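Side-chain contact in putative hyaluronoglucosaminidase (Clostridium perfringens, PDB 6PWI), which probably acts as a hexosaminidase, cleaving N-acetylhexosamine from glycans, as a family 84 glycoside hydrolase thought to be secreted and attached to the cell wall: residues E500-R505 and E510-Y515. Sequence-based numbering, arbitrary orientation.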
ATOM      1  N   GLU A 500      23.885  20.259  -7.285  1.00 28.47           N
ATOM      2  CA  GLU A 500      23.799  21.548  -7.952  1.00 30.49           C
ATOM      3  C   GLU A 500      24.983  22.428  -7.564  1.00 31.15           C
ATOM      4  O   GLU A 500      25.540  23.113  -8.418  1.00 33.03           O
ATOM      5  CB  GLU A 500      22.439  22.205  -7.713  1.00 32.03           C
ATOM      6  CG  GLU A 500      21.369  21.632  -8.621  1.00 36.30           C
ATOM      7  CD  GLU A 500      19.919  21.984  -8.323  1.00 40.01           C
ATOM      8  OE1 GLU A 500      19.665  22.723  -7.340  1.00 39.51           O
ATOM      9  OE2 GLU A 500      19.040  21.509  -9.086  1.00 42.62           O
ATOM     10  N   GLU A 501      25.374  22.381  -6.283  1.00 30.30           N
ATOM     11  CA  GLU A 501      26.479  23.189  -5.795  1.00 28.23           C
ATOM     12  C   GLU A 501      27.796  22.735  -6.425  1.00 28.46           C
ATOM     13  O   GLU A 501      28.592  23.565  -6.862  1.00 29.47           O
ATOM     14  CB  GLU A 501      26.547  23.184  -4.271  1.00 28.31           C
ATOM     15  CG  GLU A 501      27.536  24.197  -3.727  1.00 29.73           C
ATOM     16  CD  GLU A 501      27.484  25.596  -4.337  1.00 31.10           C
ATOM     17  OE1 GLU A 501      26.463  25.952  -4.964  1.00 30.77           O
ATOM     18  OE2 GLU A 501      28.468  26.342  -4.176  1.00 31.79           O
ATOM     19  N   PHE A 502      28.030  21.418  -6.474  1.00 26.66           N
ATOM     20  CA  PHE A 502      29.250  20.933  -7.098  1.00 25.87           C
ATOM     21  C   PHE A 502      29.299  21.390  -8.556  1.00 27.45           C
ATOM     22  O   PHE A 502      30.346  21.802  -9.045  1.00 29.82           O
ATOM     23  CB  PHE A 502      29.421  19.420  -6.941  1.00 23.46           C
ATOM     24  CG  PHE A 502      30.749  18.908  -7.436  1.00 21.62           C
ATOM     25  CD1 PHE A 502      31.839  18.818  -6.580  1.00 20.98           C
ATOM     26  CD2 PHE A 502      30.919  18.551  -8.766  1.00 20.84           C
ATOM     27  CE1 PHE A 502      33.072  18.379  -7.039  1.00 20.04           C
ATOM     28  CE2 PHE A 502      32.153  18.113  -9.227  1.00 20.94           C
ATOM     29  CZ  PHE A 502      33.226  18.026  -8.363  1.00 20.57           C
ATOM     30  N   THR A 503      28.152  21.346  -9.240  1.00 26.99           N
ATOM     31  CA  THR A 503      28.109  21.683 -10.650  1.00 26.66           C
ATOM     32  C   THR A 503      28.442  23.160 -10.850  1.00 26.91           C
ATOM     33  O   THR A 503      29.230  23.488 -11.729  1.00 27.13           O
ATOM     34  CB  THR A 503      26.786  21.252 -11.297  1.00 26.12           C
ATOM     35  OG1 THR A 503      26.677  19.845 -11.078  1.00 25.75           O
ATOM     36  CG2 THR A 503      26.727  21.543 -12.781  1.00 23.77           C
ATOM     37  N   ARG A 504      27.845  24.047 -10.044  1.00 28.12           N
ATOM     38  CA  ARG A 504      28.081  25.467 -10.263  1.00 29.63           C
ATOM     39  C   ARG A 504      29.538  25.804  -9.957  1.00 29.57           C
ATOM     40  O   ARG A 504      30.186  26.479 -10.750  1.00 29.68           O
ATOM     41  CB  ARG A 504      27.037  26.371  -9.598  1.00 29.17           C
ATOM     42  CG  ARG A 504      27.163  26.470  -8.090  1.00 31.35           C
ATOM     43  CD  ARG A 504      26.650  27.805  -7.572  1.00 31.98           C
ATOM     44  NE  ARG A 504      27.620  28.860  -7.797  1.00 32.43           N
ATOM     45  CZ  ARG A 504      28.730  29.049  -7.084  1.00 31.67           C
ATOM     46  NH1 ARG A 504      29.041  28.248  -6.078  1.00 29.08           N
ATOM     47  NH2 ARG A 504      29.535  30.044  -7.395  1.00 33.13           N
ATOM     48  N   ARG A 505      30.062  25.270  -8.849  1.00 29.51           N
ATOM     49  CA  ARG A 505      31.452  25.503  -8.491  1.00 30.36           C
ATOM     50  C   ARG A 505      32.364  25.125  -9.658  1.00 30.72           C
ATOM     51  O   ARG A 505      33.242  25.893 -10.035  1.00 31.74           O
ATOM     52  CB  ARG A 505      31.837  24.762  -7.208  1.00 29.32           C
ATOM     53  CG  ARG A 505      31.180  25.318  -5.954  1.00 29.28           C
ATOM     54  CD  ARG A 505      31.797  24.677  -4.728  1.00 29.64           C
ATOM     55  NE  ARG A 505      33.153  25.181  -4.622  1.00 30.86           N
ATOM     56  CZ  ARG A 505      33.536  26.156  -3.809  1.00 30.60           C
ATOM     57  NH1 ARG A 505      34.797  26.552  -3.804  1.00 30.54           N
ATOM     58  NH2 ARG A 505      32.662  26.720  -2.998  1.00 29.59           N
ATOM     59  N   GLU A 510      35.565  27.678  -9.957  1.00 37.58           N
ATOM     60  CA  GLU A 510      35.984  27.807  -8.572  1.00 34.13           C
ATOM     61  C   GLU A 510      36.631  26.491  -8.157  1.00 32.85           C
ATOM     62  O   GLU A 510      36.557  25.508  -8.888  1.00 33.36           O
ATOM     63  CB  GLU A 510      34.792  28.134  -7.674  1.00 33.18           C
ATOM     64  CG  GLU A 510      34.068  29.403  -8.068  1.00 33.41           C
ATOM     65  CD  GLU A 510      32.824  29.702  -7.249  1.00 35.48           C
ATOM     66  OE1 GLU A 510      32.564  28.971  -6.271  1.00 36.41           O
ATOM     67  OE2 GLU A 510      32.114  30.675  -7.584  1.00 38.76           O
ATOM     68  N   SER A 511      37.275  26.480  -6.989  1.00 31.78           N
ATOM     69  CA  SER A 511      37.895  25.266  -6.488  1.00 31.40           C
ATOM     70  C   SER A 511      36.815  24.237  -6.145  1.00 31.59           C
ATOM     71  O   SER A 511      35.766  24.593  -5.609  1.00 31.94           O
ATOM     72  CB  SER A 511      38.763  25.572  -5.301  1.00 30.34           C
ATOM     73  OG  SER A 511      39.623  24.479  -5.034  1.00 32.14           O
ATOM     74  N   VAL A 512      37.076  22.964  -6.470  1.00 29.87           N
ATOM     75  CA  VAL A 512      36.152  21.893  -6.133  1.00 29.24           C
ATOM     76  C   VAL A 512      36.813  20.924  -5.151  1.00 30.11           C
ATOM     77  O   VAL A 512      36.222  19.906  -4.807  1.00 31.52           O
ATOM     78  CB  VAL A 512      35.620  21.155  -7.380  1.00 28.04           C
ATOM     79  CG1 VAL A 512      35.020  22.095  -8.411  1.00 27.47           C
ATOM     80  CG2 VAL A 512      36.670  20.263  -8.019  1.00 28.15           C
ATOM     81  N   LEU A 513      38.028  21.245  -4.689  1.00 30.44           N
ATOM     82  CA  LEU A 513      38.795  20.324  -3.863  1.00 29.86           C
ATOM     83  C   LEU A 513      38.050  19.988  -2.568  1.00 30.32           C
ATOM     84  O   LEU A 513      37.958  18.824  -2.184  1.00 30.08           O
ATOM     85  CB  LEU A 513      40.183  20.913  -3.584  1.00 29.85           C
ATOM     86  CG  LEU A 513      41.148  20.971  -4.773  1.00 29.63           C
ATOM     87  CD1 LEU A 513      42.556  21.316  -4.307  1.00 27.41           C
ATOM     88  CD2 LEU A 513      41.160  19.662  -5.554  1.00 28.99           C
ATOM     89  N   ASP A 514      37.500  21.005  -1.901  1.00 30.42           N
ATOM     90  CA  ASP A 514      36.887  20.801  -0.601  1.00 32.25           C
ATOM     91  C   ASP A 514      35.481  20.225  -0.738  1.00 32.11           C
ATOM     92  O   ASP A 514      35.081  19.333   0.010  1.00 31.60           O
ATOM     93  CB  ASP A 514      36.872  22.094   0.209  1.00 34.51           C
ATOM     94  CG  ASP A 514      38.202  22.318   0.902  1.00 37.47           C
ATOM     95  OD1 ASP A 514      38.544  21.497   1.797  1.00 36.39           O
ATOM     96  OD2 ASP A 514      38.897  23.290   0.522  1.00 38.75           O
ATOM     97  N   TYR A 515      34.721  20.758  -1.689  1.00 30.12           N
ATOM     98  CA  TYR A 515      33.347  20.318  -1.798  1.00 28.83           C
ATOM     99  C   TYR A 515      33.310  18.872  -2.286  1.00 28.29           C
ATOM    100  O   TYR A 515      32.384  18.136  -1.957  1.00 29.21           O
ATOM    101  CB  TYR A 515      32.512  21.323  -2.595  1.00 27.87           C
ATOM    102  CG  TYR A 515      31.039  21.220  -2.304  1.00 27.88           C
ATOM    103  CD1 TYR A 515      30.541  21.524  -1.048  1.00 28.45           C
ATOM    104  CD2 TYR A 515      30.149  20.778  -3.268  1.00 28.05           C
ATOM    105  CE1 TYR A 515      29.189  21.424  -0.764  1.00 29.12           C
ATOM    106  CE2 TYR A 515      28.794  20.675  -3.004  1.00 28.86           C
ATOM    107  CZ  TYR A 515      28.313  20.999  -1.747  1.00 29.96           C
ATOM    108  OH  TYR A 515      26.980  20.887  -1.476  1.00 30.43           O
TER
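Arg505, near the end of helix 496-507, takes the backbone N-H of Glu510 on its carbonyl O (N to O 2.9 Å), and from this bond the chain runs through Ser511 and Val512 into helix 513-536, bringing Tyr515 beside Phe502. The Arg505 side chain bends at chi3 (70°), turning its guanidinium edge to the Ser511 carbonyl: NE and NH1, 2.9 and 2.8 Å from Ser511 O, both donate to that one oxygen, which lies in the guanidinium plane. Glu510 OE1 stands over one face of the same group, a long, purely electrostatic salt bridge. Glu510 OE2 meets Arg504 NH2 at 2.7 Å, a salt bridge whose hydrogen bond is bent and weak. Arg504 NH1 pairs just as weakly with Glu501 OE2, joining the four residues in one salt-bridge network; Arg504 NE also pairs with Glu508. Glu501 CG lies over one face of the Tyr515 ring, 4.1 Å from its centroid, in a CH-pi contact, while Phe502 CB sits at the ring's edge, 4.0 Å from Tyr515 CD2. Phe502 CE1 meets Val512 CB at 3.8 Å, chi1 of -173° swinging the ring away from the backbone N; Phe616, Leu620 and Ile564 also pack on this phenylalanine. Glu571 hydrogen-bonds Ser511 OG through OE2 and Val512 N through OE1. The whole is a short connection between consecutive helices of the helical bundle following the catalytic barrel, far from the predicted active site.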